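Local coordinates for periplasmic solute binding protein (Pectobacterium atrosepticum, PDB 4RY1), which probably binds a sugar in the periplasm and delivers it to an ABC-type membrane transporter, at residues E4-R15 with Q57-W68. Numbering follows the deposited sequence.
Sequences EIRISWWGGNQR and QEPDVMRIDWNW. With ACT (acetate ion), chain F.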
loop_
_atom_site.group_PDB
_atom_site.type_symbol
_atom_site.label_atom_id
_atom_site.label_comp_id
_atom_site.label_asym_id
_atom_site.label_seq_id
_atom_site.Cartn_x
_atom_site.Cartn_y
_atom_site.Cartn_z
ATOM N N GLU A 4 -16.832 20.934 -18.474
ATOM C CA GLU A 4 -16.158 20.940 -17.170
ATOM C C GLU A 4 -16.149 19.556 -16.507
ATOM O O GLU A 4 -17.193 18.905 -16.357
ATOM C CB GLU A 4 -16.795 21.981 -16.234
ATOM C CG GLU A 4 -16.109 22.134 -14.879
ATOM C CD GLU A 4 -16.800 23.158 -13.999
ATOM O OE1 GLU A 4 -17.115 22.848 -12.830
ATOM O OE2 GLU A 4 -17.036 24.281 -14.484
ATOM N N ILE A 5 -14.948 19.133 -16.106
ATOM C CA ILE A 5 -14.749 17.910 -15.342
ATOM C C ILE A 5 -13.982 18.182 -14.051
ATOM O O ILE A 5 -13.081 19.024 -13.988
ATOM C CB ILE A 5 -14.100 16.772 -16.143
ATOM C CG1 ILE A 5 -12.719 17.148 -16.621
ATOM C CG2 ILE A 5 -14.968 16.423 -17.356
ATOM C CD1 ILE A 5 -11.966 15.979 -17.229
ATOM N N ARG A 6 -14.356 17.447 -13.023
ATOM C CA ARG A 6 -13.757 17.560 -11.697
ATOM C C ARG A 6 -12.917 16.320 -11.429
ATOM O O ARG A 6 -13.275 15.220 -11.854
ATOM C CB ARG A 6 -14.856 17.614 -10.641
ATOM C CG ARG A 6 -15.719 18.860 -10.708
ATOM C CD ARG A 6 -17.016 18.647 -9.956
ATOM N NE ARG A 6 -16.740 18.243 -8.590
ATOM C CZ ARG A 6 -17.538 17.477 -7.850
ATOM N NH1 ARG A 6 -18.699 17.038 -8.329
ATOM N NH2 ARG A 6 -17.154 17.129 -6.634
ATOM N N ILE A 7 -11.769 16.517 -10.799
ATOM C CA ILE A 7 -10.851 15.397 -10.441
ATOM C C ILE A 7 -10.375 15.548 -9.002
ATOM O O ILE A 7 -9.932 16.624 -8.603
ATOM C CB ILE A 7 -9.644 15.269 -11.425
ATOM C CG1 ILE A 7 -8.710 14.151 -10.984
ATOM C CG2 ILE A 7 -8.915 16.578 -11.577
ATOM C CD1 ILE A 7 -7.686 13.766 -12.043
ATOM N N SER A 8 -10.518 14.477 -8.228
ATOM C CA SER A 8 -9.989 14.417 -6.880
ATOM C C SER A 8 -8.849 13.437 -6.693
ATOM O O SER A 8 -8.786 12.377 -7.331
ATOM C CB SER A 8 -11.083 14.105 -5.853
ATOM O OG SER A 8 -11.622 12.777 -5.966
ATOM N N TRP A 9 -7.983 13.788 -5.767
ATOM C CA TRP A 9 -6.918 12.893 -5.327
ATOM C C TRP A 9 -6.401 13.305 -3.951
ATOM O O TRP A 9 -6.757 14.360 -3.453
ATOM C CB TRP A 9 -5.746 12.845 -6.352
ATOM C CG TRP A 9 -4.889 14.096 -6.373
ATOM C CD1 TRP A 9 -3.762 14.321 -5.654
ATOM C CD2 TRP A 9 -5.137 15.286 -7.113
ATOM N NE1 TRP A 9 -3.267 15.559 -5.925
ATOM C CE2 TRP A 9 -4.093 16.190 -6.807
ATOM C CE3 TRP A 9 -6.134 15.685 -8.013
ATOM C CZ2 TRP A 9 -4.030 17.477 -7.337
ATOM C CZ3 TRP A 9 -6.067 16.963 -8.544
ATOM C CH2 TRP A 9 -5.002 17.839 -8.223
ATOM N N TRP A 10 -5.570 12.464 -3.350
ATOM C CA TRP A 10 -4.869 12.798 -2.108
ATOM C C TRP A 10 -3.373 12.670 -2.316
ATOM O O TRP A 10 -2.904 12.027 -3.263
ATOM C CB TRP A 10 -5.270 11.874 -0.950
ATOM C CG TRP A 10 -4.782 10.460 -1.116
ATOM C CD1 TRP A 10 -3.580 9.947 -0.734
ATOM C CD2 TRP A 10 -5.482 9.400 -1.741
ATOM N NE1 TRP A 10 -3.481 8.646 -1.099
ATOM C CE2 TRP A 10 -4.656 8.260 -1.685
ATOM C CE3 TRP A 10 -6.753 9.285 -2.297
ATOM C CZ2 TRP A 10 -5.046 7.043 -2.212
ATOM C CZ3 TRP A 10 -7.125 8.083 -2.818
ATOM C CH2 TRP A 10 -6.295 6.974 -2.771
ATOM N N GLY A 11 -2.635 13.208 -1.371
ATOM C CA GLY A 11 -1.181 13.073 -1.340
ATOM C C GLY A 11 -0.520 14.297 -0.749
ATOM O O GLY A 11 -1.173 15.141 -0.159
ATOM N N GLY A 12 0.793 14.343 -0.898
ATOM C CA GLY A 12 1.587 15.451 -0.411
ATOM C C GLY A 12 1.784 16.495 -1.496
ATOM O O GLY A 12 1.362 16.318 -2.652
ATOM N N ASN A 13 2.494 17.563 -1.141
ATOM C CA ASN A 13 2.605 18.726 -2.012
ATOM C C ASN A 13 3.382 18.424 -3.301
ATOM O O ASN A 13 3.155 19.069 -4.316
ATOM C CB ASN A 13 3.214 19.889 -1.245
ATOM C CG ASN A 13 2.271 20.430 -0.215
ATOM O OD1 ASN A 13 1.062 20.391 -0.401
ATOM N ND2 ASN A 13 2.815 20.990 0.843
ATOM N N GLN A 14 4.308 17.470 -3.262
ATOM C CA GLN A 14 5.038 17.107 -4.501
ATOM C C GLN A 14 4.097 16.438 -5.485
ATOM O O GLN A 14 4.111 16.748 -6.655
ATOM C CB GLN A 14 6.268 16.257 -4.217
ATOM C CG GLN A 14 7.292 17.004 -3.401
ATOM C CD GLN A 14 8.170 17.912 -4.215
ATOM O OE1 GLN A 14 8.042 18.011 -5.448
ATOM N NE2 GLN A 14 9.095 18.574 -3.535
ATOM N N ARG A 15 3.259 15.528 -5.008
ATOM C CA ARG A 15 2.253 14.932 -5.870
ATOM C C ARG A 15 1.259 15.991 -6.346
ATOM O O ARG A 15 0.830 15.962 -7.503
ATOM C CB ARG A 15 1.541 13.749 -5.169
ATOM C CG ARG A 15 0.446 13.133 -6.036
ATOM C CD ARG A 15 -0.273 11.994 -5.359
ATOM N NE ARG A 15 0.579 10.856 -5.067
ATOM C CZ ARG A 15 0.363 9.963 -4.108
ATOM N NH1 ARG A 15 -0.700 10.059 -3.322
ATOM N NH2 ARG A 15 1.192 8.937 -3.950
ATOM N N GLN A 57 -22.659 13.616 -5.619
ATOM C CA GLN A 57 -21.844 14.840 -5.683
ATOM C C GLN A 57 -20.353 14.572 -5.996
ATOM O O GLN A 57 -19.541 15.478 -5.940
ATOM C CB GLN A 57 -21.926 15.637 -4.373
ATOM C CG GLN A 57 -23.321 16.076 -3.962
ATOM C CD GLN A 57 -24.075 16.747 -5.080
ATOM O OE1 GLN A 57 -25.010 16.178 -5.639
ATOM N NE2 GLN A 57 -23.658 17.955 -5.432
ATOM N N GLU A 58 -20.003 13.324 -6.257
ATOM C CA GLU A 58 -18.602 12.973 -6.451
ATOM C C GLU A 58 -18.027 13.573 -7.752
ATOM O O GLU A 58 -18.752 13.839 -8.715
ATOM C CB GLU A 58 -18.453 11.461 -6.448
ATOM C CG GLU A 58 -19.043 10.721 -7.637
ATOM C CD GLU A 58 -20.524 10.353 -7.519
ATOM O OE1 GLU A 58 -21.297 11.004 -6.765
ATOM O OE2 GLU A 58 -20.901 9.413 -8.225
ATOM N N PRO A 59 -16.703 13.762 -7.781
ATOM C CA PRO A 59 -16.081 14.234 -8.998
ATOM C C PRO A 59 -16.136 13.251 -10.142
ATOM O O PRO A 59 -16.344 12.057 -9.959
ATOM C CB PRO A 59 -14.633 14.479 -8.599
ATOM C CG PRO A 59 -14.481 14.121 -7.181
ATOM C CD PRO A 59 -15.735 13.479 -6.719
ATOM N N ASP A 60 -15.925 13.774 -11.341
ATOM C CA ASP A 60 -15.942 12.946 -12.561
ATOM C C ASP A 60 -14.847 11.879 -12.561
ATOM O O ASP A 60 -15.058 10.770 -13.036
ATOM C CB ASP A 60 -15.800 13.819 -13.805
ATOM C CG ASP A 60 -16.901 14.853 -13.903
ATOM O OD1 ASP A 60 -16.761 15.930 -13.295
ATOM O OD2 ASP A 60 -17.932 14.533 -14.516
ATOM N N VAL A 61 -13.666 12.291 -12.102
ATOM C CA VAL A 61 -12.505 11.404 -11.962
ATOM C C VAL A 61 -12.072 11.389 -10.505
ATOM O O VAL A 61 -11.858 12.446 -9.895
ATOM C CB VAL A 61 -11.320 11.822 -12.849
ATOM C CG1 VAL A 61 -10.101 10.901 -12.648
ATOM C CG2 VAL A 61 -11.728 11.778 -14.300
ATOM N N MET A 62 -11.943 10.182 -9.956
ATOM C CA MET A 62 -11.535 10.021 -8.555
ATOM C C MET A 62 -10.309 9.130 -8.462
ATOM O O MET A 62 -10.294 8.031 -9.017
ATOM C CB MET A 62 -12.641 9.330 -7.762
ATOM C CG MET A 62 -13.960 10.093 -7.688
ATOM S SD MET A 62 -15.467 9.039 -7.406
ATOM C CE MET A 62 -15.697 8.560 -9.149
ATOM N N ARG A 63 -9.328 9.544 -7.676
ATOM C CA ARG A 63 -8.337 8.576 -7.186
ATOM C C ARG A 63 -9.019 7.725 -6.104
ATOM O O ARG A 63 -9.680 8.266 -5.225
ATOM C CB ARG A 63 -7.106 9.242 -6.609
ATOM C CG ARG A 63 -5.936 8.304 -6.338
ATOM C CD ARG A 63 -4.880 8.976 -5.480
ATOM N NE ARG A 63 -3.779 8.081 -5.126
ATOM C CZ ARG A 63 -2.564 8.099 -5.670
ATOM N NH1 ARG A 63 -2.273 8.967 -6.622
ATOM N NH2 ARG A 63 -1.654 7.233 -5.225
ATOM N N ILE A 64 -8.856 6.413 -6.193
ATOM C CA ILE A 64 -9.394 5.506 -5.211
ATOM C C ILE A 64 -8.369 4.431 -4.890
ATOM O O ILE A 64 -7.501 4.125 -5.702
ATOM C CB ILE A 64 -10.704 4.841 -5.653
ATOM C CG1 ILE A 64 -10.509 4.014 -6.926
ATOM C CG2 ILE A 64 -11.831 5.863 -5.805
ATOM C CD1 ILE A 64 -11.691 3.112 -7.238
ATOM N N ASP A 65 -8.433 3.900 -3.685
ATOM C CA ASP A 65 -7.671 2.717 -3.333
ATOM C C ASP A 65 -8.385 1.463 -3.852
ATOM O O ASP A 65 -9.623 1.366 -3.825
ATOM C CB ASP A 65 -7.425 2.650 -1.816
ATOM C CG ASP A 65 -5.960 2.867 -1.399
ATOM O OD1 ASP A 65 -5.044 3.050 -2.226
ATOM O OD2 ASP A 65 -5.726 2.867 -0.188
ATOM N N TRP A 66 -7.591 0.484 -4.289
ATOM C CA TRP A 66 -8.127 -0.803 -4.772
ATOM C C TRP A 66 -9.017 -1.491 -3.739
ATOM O O TRP A 66 -10.042 -2.106 -4.068
ATOM C CB TRP A 66 -6.964 -1.697 -5.201
ATOM C CG TRP A 66 -7.262 -3.137 -5.406
ATOM C CD1 TRP A 66 -7.784 -3.719 -6.520
ATOM C CD2 TRP A 66 -6.977 -4.185 -4.490
ATOM N NE1 TRP A 66 -7.865 -5.078 -6.334
ATOM C CE2 TRP A 66 -7.357 -5.381 -5.098
ATOM C CE3 TRP A 66 -6.421 -4.224 -3.206
ATOM C CZ2 TRP A 66 -7.198 -6.607 -4.472
ATOM C CZ3 TRP A 66 -6.263 -5.439 -2.592
ATOM C CH2 TRP A 66 -6.650 -6.609 -3.224
ATOM N N ASN A 67 -8.629 -1.389 -2.487
ATOM C CA ASN A 67 -9.365 -2.058 -1.421
ATOM C C ASN A 67 -10.668 -1.370 -1.055
ATOM O O ASN A 67 -11.394 -1.877 -0.187
ATOM C CB ASN A 67 -8.450 -2.220 -0.225
ATOM C CG ASN A 67 -7.670 -0.983 0.062
ATOM O OD1 ASN A 67 -6.780 -0.580 -0.730
ATOM N ND2 ASN A 67 -7.964 -0.364 1.165
ATOM N N TRP A 68 -10.991 -0.274 -1.749
ATOM C CA TRP A 68 -12.301 0.377 -1.615
ATOM C C TRP A 68 -13.322 -0.166 -2.600
ATOM O O TRP A 68 -14.514 0.175 -2.511
ATOM C CB TRP A 68 -12.234 1.891 -1.769
ATOM C CG TRP A 68 -11.305 2.575 -0.830
ATOM C CD1 TRP A 68 -10.700 2.063 0.293
ATOM C CD2 TRP A 68 -10.832 3.905 -0.966
ATOM N NE1 TRP A 68 -9.889 3.004 0.855
ATOM C CE2 TRP A 68 -9.969 4.155 0.116
ATOM C CE3 TRP A 68 -11.082 4.936 -1.887
ATOM C CZ2 TRP A 68 -9.318 5.378 0.284
ATOM C CZ3 TRP A 68 -10.445 6.158 -1.704
ATOM C CH2 TRP A 68 -9.565 6.359 -0.642
HETATM C C ACT F . 0.546 7.717 -0.673
HETATM O O ACT F . -0.277 8.661 -0.638
HETATM O OXT ACT F . 0.655 7.051 -1.714
HETATM C CH3 ACT F . 1.416 7.359 0.511
HETATM O O HOH W 1 -18.361 18.053 -13.417
#
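Arg6 meets the chain ahead of strand 61-64 with both its backbone and its side chain. Its N donates to Asp60 OD1 over 2.9 Å, reaching that oxygen on the anti side of the carboxylate, while a water joins OD1 to Glu4 O; Ser296 takes the other carboxylate oxygen. A bend at chi3 (55°) folds the Arg6 guanidinium back over Pro59, whose CA sits 3.7 Å above the plane. NH1 and NH2 then grip Gln57 O end-on, each at 3.0 Å, and NE is left to a salt bridge with Glu38.

From here the strands run parallel: Val61 N donates to Arg6 O, Ser8 N to Val61 O and Arg63 N to Ser8 O. Ile7 and Val61 lie side by side on one face, CD1 against CG1 at 3.8 Å. On the other, Ser8 OG packs on Pro59 CG and bonds to Tyr45.

Trp10 receives Arg63 over its six-membered ring: CD stands 3.5 Å from the centroid in a CH-pi contact, with the guanidinium beyond in an off-centre cation-pi position. Trp68 CH2 approaches Trp10 CZ3 obliquely. Arg15 NH1 bonds to Trp10 O, and its guanidinium stacks flat on that of Arg63, centres 3.8 Å apart and planes at 16°. Arg15 also holds an acetate with NH1 and NH2, and the anion probably eases the pairing of two positive groups.

Trp10 ending strand 4-10, Arg63 near the end of strand 61-64 and Arg15 in the following helix's first turn gather beside this acetate and a glycerol on Asp65 OD1. Both are probably crystallisation components, but such molecules often mark pockets, consistent with the ligand cleft of a periplasmic binding protein fold.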